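Local coordinates for protein insect group II chitinase (Ostrinia furnacalis, PDB 5Y2A) that hydrolyses the beta-1,4 links of chitin as a family 18 glycoside hydrolase, probably in the breakdown of insect cuticle, at residues 178-183 and 229-234; 207-212 and 326-331. One frame throughout, in Å; residues are numbered along the deposited sequence.

How the contacts relate
Contacts 1 and 2 are both largely buried and lie within the same glycosyl hydrolase family 18 region, their centres about 20 Å apart, yet they are built differently. Contact 1 packs the start of helix 180-186 against the end of helix 224-233 through an indole, a tyrosine ring and a valine; direct hydrogen bonds are absent, and a water spans the polar margin. Contact 2 fastens an irregular loop to the flank of helix 322-334 and mixes a methionine-aromatic core with two direct hydrogen bonds. Helix 224-233 joins them: Asn229, in segment 229-234 though not touching 178-183, packs against Tyr331 of contact 2, and Asn229 and Tyr212 converge on the same N-acetylglucosamine.

Contact 1: residues 178-183 and 229-234; sequences YNVPAL and NYWINK. With NAG (2-acetamido-2-deoxy-beta-D-glucopyranose), chain C.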
ATOM      1  N   TYR A 178     -10.522  10.866  22.832  1.00 21.56           N
ATOM      2  CA  TYR A 178     -11.043   9.973  23.860  1.00 22.31           C
ATOM      3  C   TYR A 178     -11.529  10.720  25.094  1.00 20.16           C
ATOM      4  O   TYR A 178     -10.799  11.537  25.669  1.00 20.43           O
ATOM      5  CB  TYR A 178      -9.981   8.945  24.262  1.00 21.44           C
ATOM      6  CG  TYR A 178      -9.467   8.130  23.096  1.00 18.36           C
ATOM      7  CD1 TYR A 178     -10.346   7.426  22.279  1.00 20.70           C
ATOM      8  CD2 TYR A 178      -8.112   8.059  22.817  1.00 21.13           C
ATOM      9  CE1 TYR A 178      -9.883   6.676  21.206  1.00 18.80           C
ATOM     10  CE2 TYR A 178      -7.639   7.312  21.745  1.00 20.04           C
ATOM     11  CZ  TYR A 178      -8.533   6.623  20.948  1.00 16.82           C
ATOM     12  OH  TYR A 178      -8.064   5.878  19.885  1.00 17.23           O
ATOM     13  N   ASN A 179     -12.764  10.425  25.489  1.00 22.26           N
ATOM     14  CA  ASN A 179     -13.262  10.665  26.840  1.00 24.48           C
ATOM     15  C   ASN A 179     -12.767   9.489  27.672  1.00 21.94           C
ATOM     16  O   ASN A 179     -13.441   8.468  27.806  1.00 21.81           O
ATOM     17  CB  ASN A 179     -14.782  10.769  26.846  1.00 26.74           C
ATOM     18  CG  ASN A 179     -15.355  11.071  28.228  1.00 29.23           C
ATOM     19  OD1 ASN A 179     -14.763  10.738  29.255  1.00 24.28           O
ATOM     20  ND2 ASN A 179     -16.523  11.704  28.251  1.00 29.19           N
ATOM     21  N   VAL A 180     -11.564   9.638  28.229  1.00 22.53           N
ATOM     22  CA  VAL A 180     -10.896   8.500  28.862  1.00 21.73           C
ATOM     23  C   VAL A 180     -11.693   7.927  30.029  1.00 25.21           C
ATOM     24  O   VAL A 180     -11.849   6.698  30.093  1.00 22.08           O
ATOM     25  CB  VAL A 180      -9.457   8.882  29.249  1.00 21.66           C
ATOM     26  CG1 VAL A 180      -8.826   7.783  30.094  1.00 21.22           C
ATOM     27  CG2 VAL A 180      -8.631   9.146  27.989  1.00 20.35           C
ATOM     28  N   PRO A 181     -12.217   8.729  30.971  1.00 24.03           N
ATOM     29  CA  PRO A 181     -12.986   8.123  32.077  1.00 26.73           C
ATOM     30  C   PRO A 181     -14.198   7.327  31.615  1.00 22.68           C
ATOM     31  O   PRO A 181     -14.479   6.257  32.171  1.00 25.18           O
ATOM     32  CB  PRO A 181     -13.391   9.338  32.925  1.00 26.40           C
ATOM     33  CG  PRO A 181     -12.368  10.367  32.622  1.00 27.71           C
ATOM     34  CD  PRO A 181     -12.051  10.182  31.167  1.00 25.69           C
ATOM     35  N   ALA A 182     -14.930   7.824  30.617  1.00 24.73           N
ATOM     36  CA  ALA A 182     -16.112   7.113  30.141  1.00 24.30           C
ATOM     37  C   ALA A 182     -15.736   5.806  29.457  1.00 26.26           C
ATOM     38  O   ALA A 182     -16.415   4.788  29.635  1.00 23.65           O
ATOM     39  CB  ALA A 182     -16.916   8.001  29.191  1.00 24.24           C
ATOM     40  N   LEU A 183     -14.665   5.819  28.658  1.00 22.10           N
ATOM     41  CA  LEU A 183     -14.239   4.603  27.971  1.00 23.57           C
ATOM     42  C   LEU A 183     -13.760   3.552  28.965  1.00 18.41           C
ATOM     43  O   LEU A 183     -14.113   2.373  28.853  1.00 20.27           O
ATOM     44  CB  LEU A 183     -13.150   4.936  26.950  1.00 19.41           C
ATOM     45  CG  LEU A 183     -13.649   5.858  25.835  1.00 22.41           C
ATOM     46  CD1 LEU A 183     -12.527   6.259  24.889  1.00 24.34           C
ATOM     47  CD2 LEU A 183     -14.794   5.191  25.069  1.00 22.46           C
ATOM     48  N   ASN A 229       1.175   5.684  31.480  1.00 18.70           N
ATOM     49  CA  ASN A 229       0.948   6.617  32.576  1.00 22.67           C
ATOM     50  C   ASN A 229       0.016   7.748  32.166  1.00 23.23           C
ATOM     51  O   ASN A 229      -0.771   8.231  32.990  1.00 20.36           O
ATOM     52  CB  ASN A 229       2.284   7.154  33.085  1.00 20.00           C
ATOM     53  CG  ASN A 229       2.990   6.162  33.976  1.00 24.35           C
ATOM     54  OD1 ASN A 229       2.596   5.961  35.124  1.00 24.41           O
ATOM     55  ND2 ASN A 229       4.031   5.522  33.453  1.00 21.37           N
ATOM     56  N   TYR A 230       0.062   8.160  30.897  1.00 19.30           N
ATOM     57  CA  TYR A 230      -0.842   9.212  30.441  1.00 20.65           C
ATOM     58  C   TYR A 230      -2.295   8.751  30.492  1.00 21.83           C
ATOM     59  O   TYR A 230      -3.170   9.495  30.947  1.00 21.37           O
ATOM     60  CB  TYR A 230      -0.470   9.652  29.025  1.00 20.32           C
ATOM     61  CG  TYR A 230      -1.095  10.968  28.615  1.00 23.17           C
ATOM     62  CD1 TYR A 230      -0.741  12.156  29.249  1.00 27.66           C
ATOM     63  CD2 TYR A 230      -2.048  11.021  27.600  1.00 22.40           C
ATOM     64  CE1 TYR A 230      -1.312  13.364  28.877  1.00 24.89           C
ATOM     65  CE2 TYR A 230      -2.623  12.225  27.221  1.00 24.09           C
ATOM     66  CZ  TYR A 230      -2.249  13.392  27.864  1.00 27.11           C
ATOM     67  OH  TYR A 230      -2.816  14.590  27.491  1.00 27.07           O
ATOM     68  N   TRP A 231      -2.572   7.525  30.038  1.00 21.90           N
ATOM     69  CA  TRP A 231      -3.927   6.988  30.144  1.00 17.68           C
ATOM     70  C   TRP A 231      -4.375   6.904  31.598  1.00 21.06           C
ATOM     71  O   TRP A 231      -5.519   7.247  31.925  1.00 20.74           O
ATOM     72  CB  TRP A 231      -4.007   5.614  29.479  1.00 21.52           C
ATOM     73  CG  TRP A 231      -4.266   5.709  28.019  1.00 19.59           C
ATOM     74  CD1 TRP A 231      -3.341   5.855  27.028  1.00 17.03           C
ATOM     75  CD2 TRP A 231      -5.543   5.711  27.381  1.00 15.57           C
ATOM     76  NE1 TRP A 231      -3.966   5.923  25.808  1.00 15.24           N
ATOM     77  CE2 TRP A 231      -5.319   5.849  25.999  1.00 15.55           C
ATOM     78  CE3 TRP A 231      -6.859   5.615  27.846  1.00 16.41           C
ATOM     79  CZ2 TRP A 231      -6.359   5.896  25.076  1.00 16.16           C
ATOM     80  CZ3 TRP A 231      -7.890   5.646  26.924  1.00 18.20           C
ATOM     81  CH2 TRP A 231      -7.634   5.784  25.555  1.00 18.01           C
ATOM     82  N   ILE A 232      -3.486   6.450  32.484  1.00 19.69           N
ATOM     83  CA  ILE A 232      -3.819   6.378  33.905  1.00 20.21           C
ATOM     84  C   ILE A 232      -4.133   7.769  34.446  1.00 22.21           C
ATOM     85  O   ILE A 232      -5.145   7.979  35.124  1.00 23.26           O
ATOM     86  CB  ILE A 232      -2.673   5.719  34.695  1.00 20.45           C
ATOM     87  CG1 ILE A 232      -2.463   4.271  34.243  1.00 19.24           C
ATOM     88  CG2 ILE A 232      -2.952   5.787  36.198  1.00 21.39           C
ATOM     89  CD1 ILE A 232      -1.243   3.603  34.867  1.00 19.93           C
ATOM     90  N   ASN A 233      -3.269   8.740  34.145  1.00 23.87           N
ATOM     91  CA  ASN A 233      -3.471  10.103  34.622  1.00 25.76           C
ATOM     92  C   ASN A 233      -4.696  10.759  34.010  1.00 26.38           C
ATOM     93  O   ASN A 233      -5.239  11.695  34.603  1.00 25.58           O
ATOM     94  CB  ASN A 233      -2.233  10.943  34.339  1.00 25.04           C
ATOM     95  CG  ASN A 233      -1.034  10.473  35.120  1.00 27.23           C
ATOM     96  OD1 ASN A 233      -1.177   9.784  36.127  1.00 29.05           O
ATOM     97  ND2 ASN A 233       0.156  10.843  34.665  1.00 28.62           N
ATOM     98  N   LYS A 234      -5.127  10.314  32.831  1.00 24.48           N
ATOM     99  CA  LYS A 234      -6.367  10.799  32.244  1.00 23.07           C
ATOM    100  C   LYS A 234      -7.601  10.143  32.847  1.00 21.08           C
ATOM    101  O   LYS A 234      -8.718  10.487  32.446  1.00 25.94           O
ATOM    102  CB  LYS A 234      -6.362  10.592  30.727  1.00 24.14           C
ATOM    103  CG  LYS A 234      -5.420  11.520  29.990  1.00 22.24           C
ATOM    104  CD  LYS A 234      -6.106  12.830  29.678  1.00 28.72           C
ATOM    105  CE  LYS A 234      -6.051  13.144  28.203  1.00 32.54           C
ATOM    106  NZ  LYS A 234      -7.071  14.159  27.829  1.00 32.50           N
TER
HETATM  107  C1  NAG C   1       7.834   5.926  33.507  1.00 24.90           C
HETATM  108  C2  NAG C   1       9.229   6.143  34.078  1.00 26.09           C
HETATM  109  C3  NAG C   1       9.141   6.717  35.495  1.00 32.20           C
HETATM  110  C4  NAG C   1       8.235   7.944  35.545  1.00 35.49           C
HETATM  111  C5  NAG C   1       6.903   7.653  34.858  1.00 33.78           C
HETATM  112  C6  NAG C   1       6.020   8.874  34.726  1.00 32.39           C
HETATM  113  C7  NAG C   1      11.214   4.814  33.524  1.00 24.93           C
HETATM  114  C8  NAG C   1      11.908   3.493  33.680  1.00 26.82           C
HETATM  115  N2  NAG C   1      10.007   4.914  34.089  1.00 22.36           N
HETATM  116  O3  NAG C   1      10.461   7.036  35.921  1.00 34.96           O
HETATM  117  O4  NAG C   1       7.891   8.252  36.894  1.00 41.17           O
HETATM  118  O5  NAG C   1       7.118   7.143  33.535  1.00 26.90           O
HETATM  119  O6  NAG C   1       6.555   9.812  33.801  1.00 37.35           O
HETATM  120  O7  NAG C   1      11.718   5.741  32.903  1.00 25.64           O
HETATM  121  O   HOH W   1      -8.495  12.892  26.214  1.00 24.47           O
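Trp231 and Tyr178 meet at a slant that is neither a stack nor an edge-to-face pair, and they do so in an interface with no direct hydrogen bond. Their planes stand 42° apart, and the closest approach is from Tyr178 CD2 to Trp231 CZ2, at 3.6 Å. With CG beside its own backbone N (chi1 -86°), Trp231 extends its six-membered ring across to 178-183. There Val180 takes up the neighbouring part of the ring with both methyls, CG1 lying 3.7 Å from Trp231 CE3 and CG2 3.7 Å from Trp231 CZ3. Val180 CG1 and Pro181 CD both rest on Lys234 O, each 3.6 Å from it, and the valine and lysine side chains cross at about a right angle. The polar ends of the two aromatic residues are tied to one outside residue: Tyr178 OH bonds to Ser168 N, while Trp231 NE1 makes a weak bond to Ser168 O, so one serine backbone holds the phenol end and weakly tethers the indole.

At the rim, a single water accepts from Lys234 NZ and donates to Tyr178 O, so the lysine reaches the facing backbone indirectly. Its CG lies over one face of the Tyr230 ring, toward the rim, 4.0 Å above the plane, and its amine also has a long, weak ion pair with Asp175. The start of helix 180-186 is fixed locally by an N-cap, Ala182 N donating to Asn179 OD1 over 3.2 Å from well above the carboxamide plane. Val167 of strand 162-167 touches both Tyr178 and Trp231. Hydrophobic packing between outer helices, with a barrel strand beneath them, is what characterises the helical layer of the TIM barrel, the fold of family 18 chitinases.

Contact 2: residues 207-212 and 326-331; sequences HVAPMY and RHKAEY. With NAG (2-acetamido-2-deoxy-beta-D-glucopyranose), chain C.
Tyr212 and His327 approach from opposite directions and meet rim to rim, their planes 79° apart, with neither ring over the other's face. Tyr212 OH lies near the plane of the imidazole and shares a hydrogen bond of 2.7 Å with His327 NE2. The phenol ring is sandwiched: the acetamide methyl of the N-acetylglucosamine, C8, sits 3.3 Å above one face, and Met211 CG lies against the opposite one. Met211 carries its CG trans to the backbone N (chi1 -179°) and then bends, which places its methyl over Tyr331. Met211 CE lies 3.4 Å from the centroid of that ring, almost on the normal, in a CH-pi contact; the sulfur stands farther above the same face as a Met-aromatic contact. Alongside, Lys328 runs extended past Met211 in the opposite direction, its CG 3.7 Å from Met211 SD, and its amine donates to Ala209 O at 2.9 Å. A salt bridge to Asp320 gives that amine a second, charged partner.

Tyr331 OH bonds to Asn225 OD1, linking helix 322-334 to helix 224-233, where Asn225, in an Asn-Phe-Thr sequence, is the probable attachment point of the sugar. The loop 207-212 lies among strand 241-254, whose Pro246 touches Ala209, helix 224-233, whose Val224 meets Met211, and helix 322-334, flanked in turn by helix 361-371.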
ATOM      1  N   HIS A 207      12.716   3.586  16.697  1.00 15.46           N
ATOM      2  CA  HIS A 207      12.205   2.300  17.141  1.00 14.24           C
ATOM      3  C   HIS A 207      10.686   2.258  17.052  1.00 12.84           C
ATOM      4  O   HIS A 207       9.999   3.220  17.402  1.00 13.14           O
ATOM      5  CB  HIS A 207      12.661   1.961  18.561  1.00 15.00           C
ATOM      6  CG  HIS A 207      12.595   0.496  18.858  1.00 14.14           C
ATOM      7  ND1 HIS A 207      11.413  -0.142  19.171  1.00 14.02           N
ATOM      8  CD2 HIS A 207      13.550  -0.465  18.842  1.00 12.79           C
ATOM      9  CE1 HIS A 207      11.646  -1.432  19.347  1.00 14.35           C
ATOM     10  NE2 HIS A 207      12.934  -1.652  19.149  1.00 14.50           N
ATOM     11  N   VAL A 208      10.170   1.120  16.581  1.00 14.46           N
ATOM     12  CA  VAL A 208       8.731   0.956  16.394  1.00 12.98           C
ATOM     13  C   VAL A 208       7.970   1.136  17.703  1.00 11.63           C
ATOM     14  O   VAL A 208       6.825   1.603  17.703  1.00 10.89           O
ATOM     15  CB  VAL A 208       8.445  -0.424  15.755  1.00 13.38           C
ATOM     16  CG1 VAL A 208       9.058  -1.551  16.606  1.00 12.87           C
ATOM     17  CG2 VAL A 208       6.944  -0.638  15.575  1.00 12.90           C
ATOM     18  N   ALA A 209       8.572   0.782  18.840  1.00 11.97           N
ATOM     19  CA  ALA A 209       7.857   0.774  20.119  1.00 13.74           C
ATOM     20  C   ALA A 209       8.833   0.996  21.264  1.00 15.60           C
ATOM     21  O   ALA A 209       9.110   0.086  22.057  1.00 13.33           O
ATOM     22  CB  ALA A 209       7.094  -0.539  20.300  1.00 12.40           C
ATOM     23  N   PRO A 210       9.349   2.218  21.405  1.00 15.44           N
ATOM     24  CA  PRO A 210      10.242   2.513  22.533  1.00 15.18           C
ATOM     25  C   PRO A 210       9.521   2.301  23.855  1.00 14.78           C
ATOM     26  O   PRO A 210       8.339   2.611  23.992  1.00 15.11           O
ATOM     27  CB  PRO A 210      10.611   3.989  22.324  1.00 16.24           C
ATOM     28  CG  PRO A 210      10.213   4.316  20.900  1.00 15.53           C
ATOM     29  CD  PRO A 210       9.049   3.420  20.605  1.00 15.44           C
ATOM     30  N   MET A 211      10.239   1.727  24.820  1.00 15.37           N
ATOM     31  CA  MET A 211       9.665   1.460  26.134  1.00 18.88           C
ATOM     32  C   MET A 211       9.783   2.665  27.063  1.00 19.59           C
ATOM     33  O   MET A 211       8.791   3.082  27.672  1.00 17.77           O
ATOM     34  CB  MET A 211      10.337   0.237  26.760  1.00 17.19           C
ATOM     35  CG  MET A 211       9.777  -0.134  28.118  1.00 17.30           C
ATOM     36  SD  MET A 211       8.081  -0.726  28.003  1.00 20.37           S
ATOM     37  CE  MET A 211       7.341  -0.049  29.480  1.00 20.35           C
ATOM     38  N   TYR A 212      10.984   3.235  27.169  1.00 17.69           N
ATOM     39  CA  TYR A 212      11.260   4.383  28.023  1.00 21.74           C
ATOM     40  C   TYR A 212      11.912   5.478  27.189  1.00 23.98           C
ATOM     41  O   TYR A 212      12.340   5.248  26.057  1.00 19.45           O
ATOM     42  CB  TYR A 212      12.164   3.997  29.209  1.00 19.07           C
ATOM     43  CG  TYR A 212      11.606   2.850  30.027  1.00 19.51           C
ATOM     44  CD1 TYR A 212      10.407   2.990  30.714  1.00 20.99           C
ATOM     45  CD2 TYR A 212      12.266   1.633  30.099  1.00 20.58           C
ATOM     46  CE1 TYR A 212       9.877   1.948  31.456  1.00 20.88           C
ATOM     47  CE2 TYR A 212      11.752   0.583  30.842  1.00 22.30           C
ATOM     48  CZ  TYR A 212      10.555   0.749  31.519  1.00 21.22           C
ATOM     49  OH  TYR A 212      10.031  -0.289  32.257  1.00 20.07           O
ATOM     50  N   ARG A 326       9.331  -9.881  26.940  1.00 14.78           N
ATOM     51  CA  ARG A 326       9.291 -10.258  28.351  1.00 14.74           C
ATOM     52  C   ARG A 326       9.201  -9.028  29.241  1.00 14.98           C
ATOM     53  O   ARG A 326       8.362  -8.963  30.148  1.00 14.87           O
ATOM     54  CB  ARG A 326      10.531 -11.074  28.718  1.00 15.18           C
ATOM     55  CG  ARG A 326      10.506 -11.616  30.150  1.00 16.83           C
ATOM     56  CD  ARG A 326      11.806 -12.338  30.497  1.00 18.52           C
ATOM     57  NE  ARG A 326      12.927 -11.406  30.608  1.00 20.79           N
ATOM     58  CZ  ARG A 326      14.194 -11.768  30.794  1.00 19.72           C
ATOM     59  NH1 ARG A 326      14.516 -13.052  30.891  1.00 18.48           N
ATOM     60  NH2 ARG A 326      15.141 -10.846  30.888  1.00 20.40           N
ATOM     61  N   HIS A 327      10.055  -8.031  28.988  1.00 16.41           N
ATOM     62  CA  HIS A 327      10.052  -6.846  29.838  1.00 15.64           C
ATOM     63  C   HIS A 327       8.697  -6.155  29.825  1.00 15.71           C
ATOM     64  O   HIS A 327       8.206  -5.715  30.870  1.00 13.36           O
ATOM     65  CB  HIS A 327      11.128  -5.854  29.401  1.00 19.42           C
ATOM     66  CG  HIS A 327      11.155  -4.616  30.241  1.00 20.42           C
ATOM     67  ND1 HIS A 327      11.718  -4.586  31.498  1.00 22.85           N
ATOM     68  CD2 HIS A 327      10.637  -3.381  30.033  1.00 21.88           C
ATOM     69  CE1 HIS A 327      11.576  -3.379  32.015  1.00 24.68           C
ATOM     70  NE2 HIS A 327      10.919  -2.630  31.149  1.00 23.39           N
ATOM     71  N   LYS A 328       8.084  -6.027  28.646  1.00 15.26           N
ATOM     72  CA  LYS A 328       6.813  -5.320  28.578  1.00 13.80           C
ATOM     73  C   LYS A 328       5.717  -6.081  29.307  1.00 13.66           C
ATOM     74  O   LYS A 328       4.848  -5.465  29.940  1.00 14.96           O
ATOM     75  CB  LYS A 328       6.454  -5.055  27.116  1.00 12.74           C
ATOM     76  CG  LYS A 328       7.352  -3.982  26.511  1.00 13.59           C
ATOM     77  CD  LYS A 328       7.058  -3.728  25.037  1.00 16.25           C
ATOM     78  CE  LYS A 328       7.889  -2.539  24.532  1.00 12.35           C
ATOM     79  NZ  LYS A 328       7.649  -2.256  23.083  1.00 13.84           N
ATOM     80  N   ALA A 329       5.767  -7.413  29.265  1.00 15.07           N
ATOM     81  CA  ALA A 329       4.826  -8.207  30.043  1.00 14.52           C
ATOM     82  C   ALA A 329       5.093  -8.060  31.536  1.00 17.68           C
ATOM     83  O   ALA A 329       4.153  -7.989  32.333  1.00 15.07           O
ATOM     84  CB  ALA A 329       4.907  -9.674  29.616  1.00 15.92           C
ATOM     85  N   GLU A 330       6.367  -8.011  31.934  1.00 16.98           N
ATOM     86  CA  GLU A 330       6.681  -7.808  33.344  1.00 15.93           C
ATOM     87  C   GLU A 330       6.316  -6.403  33.797  1.00 17.07           C
ATOM     88  O   GLU A 330       5.896  -6.212  34.946  1.00 18.07           O
ATOM     89  CB  GLU A 330       8.163  -8.107  33.599  1.00 16.59           C
ATOM     90  CG  GLU A 330       8.484  -9.580  33.419  1.00 17.53           C
ATOM     91  CD  GLU A 330       9.907  -9.955  33.790  1.00 20.68           C
ATOM     92  OE1 GLU A 330      10.815  -9.104  33.683  1.00 19.59           O
ATOM     93  OE2 GLU A 330      10.111 -11.125  34.170  1.00 23.91           O
ATOM     94  N   TYR A 331       6.443  -5.418  32.903  1.00 14.74           N
ATOM     95  CA  TYR A 331       5.951  -4.070  33.179  1.00 17.70           C
ATOM     96  C   TYR A 331       4.453  -4.079  33.458  1.00 18.76           C
ATOM     97  O   TYR A 331       3.979  -3.424  34.394  1.00 18.42           O
ATOM     98  CB  TYR A 331       6.270  -3.165  31.992  1.00 16.43           C
ATOM     99  CG  TYR A 331       5.728  -1.756  32.077  1.00 18.30           C
ATOM    100  CD1 TYR A 331       6.455  -0.750  32.699  1.00 20.02           C
ATOM    101  CD2 TYR A 331       4.512  -1.422  31.502  1.00 16.33           C
ATOM    102  CE1 TYR A 331       5.978   0.547  32.754  1.00 18.21           C
ATOM    103  CE2 TYR A 331       4.022  -0.126  31.559  1.00 16.92           C
ATOM    104  CZ  TYR A 331       4.765   0.855  32.188  1.00 19.05           C
ATOM    105  OH  TYR A 331       4.295   2.148  32.249  1.00 17.84           O
TER
HETATM  106  C1  NAG C   1       7.834   5.926  33.507  1.00 24.90           C
HETATM  107  C2  NAG C   1       9.229   6.143  34.078  1.00 26.09           C
HETATM  108  C3  NAG C   1       9.141   6.717  35.495  1.00 32.20           C
HETATM  109  C4  NAG C   1       8.235   7.944  35.545  1.00 35.49           C
HETATM  110  C5  NAG C   1       6.903   7.653  34.858  1.00 33.78           C
HETATM  111  C6  NAG C   1       6.020   8.874  34.726  1.00 32.39           C
HETATM  112  C7  NAG C   1      11.214   4.814  33.524  1.00 24.93           C
HETATM  113  C8  NAG C   1      11.908   3.493  33.680  1.00 26.82           C
HETATM  114  N2  NAG C   1      10.007   4.914  34.089  1.00 22.36           N
HETATM  115  O3  NAG C   1      10.461   7.036  35.921  1.00 34.96           O
HETATM  116  O4  NAG C   1       7.891   8.252  36.894  1.00 41.17           O
HETATM  117  O5  NAG C   1       7.118   7.143  33.535  1.00 26.90           O
HETATM  118  O6  NAG C   1       6.555   9.812  33.801  1.00 37.35           O
HETATM  119  O7  NAG C   1      11.718   5.741  32.903  1.00 25.64           O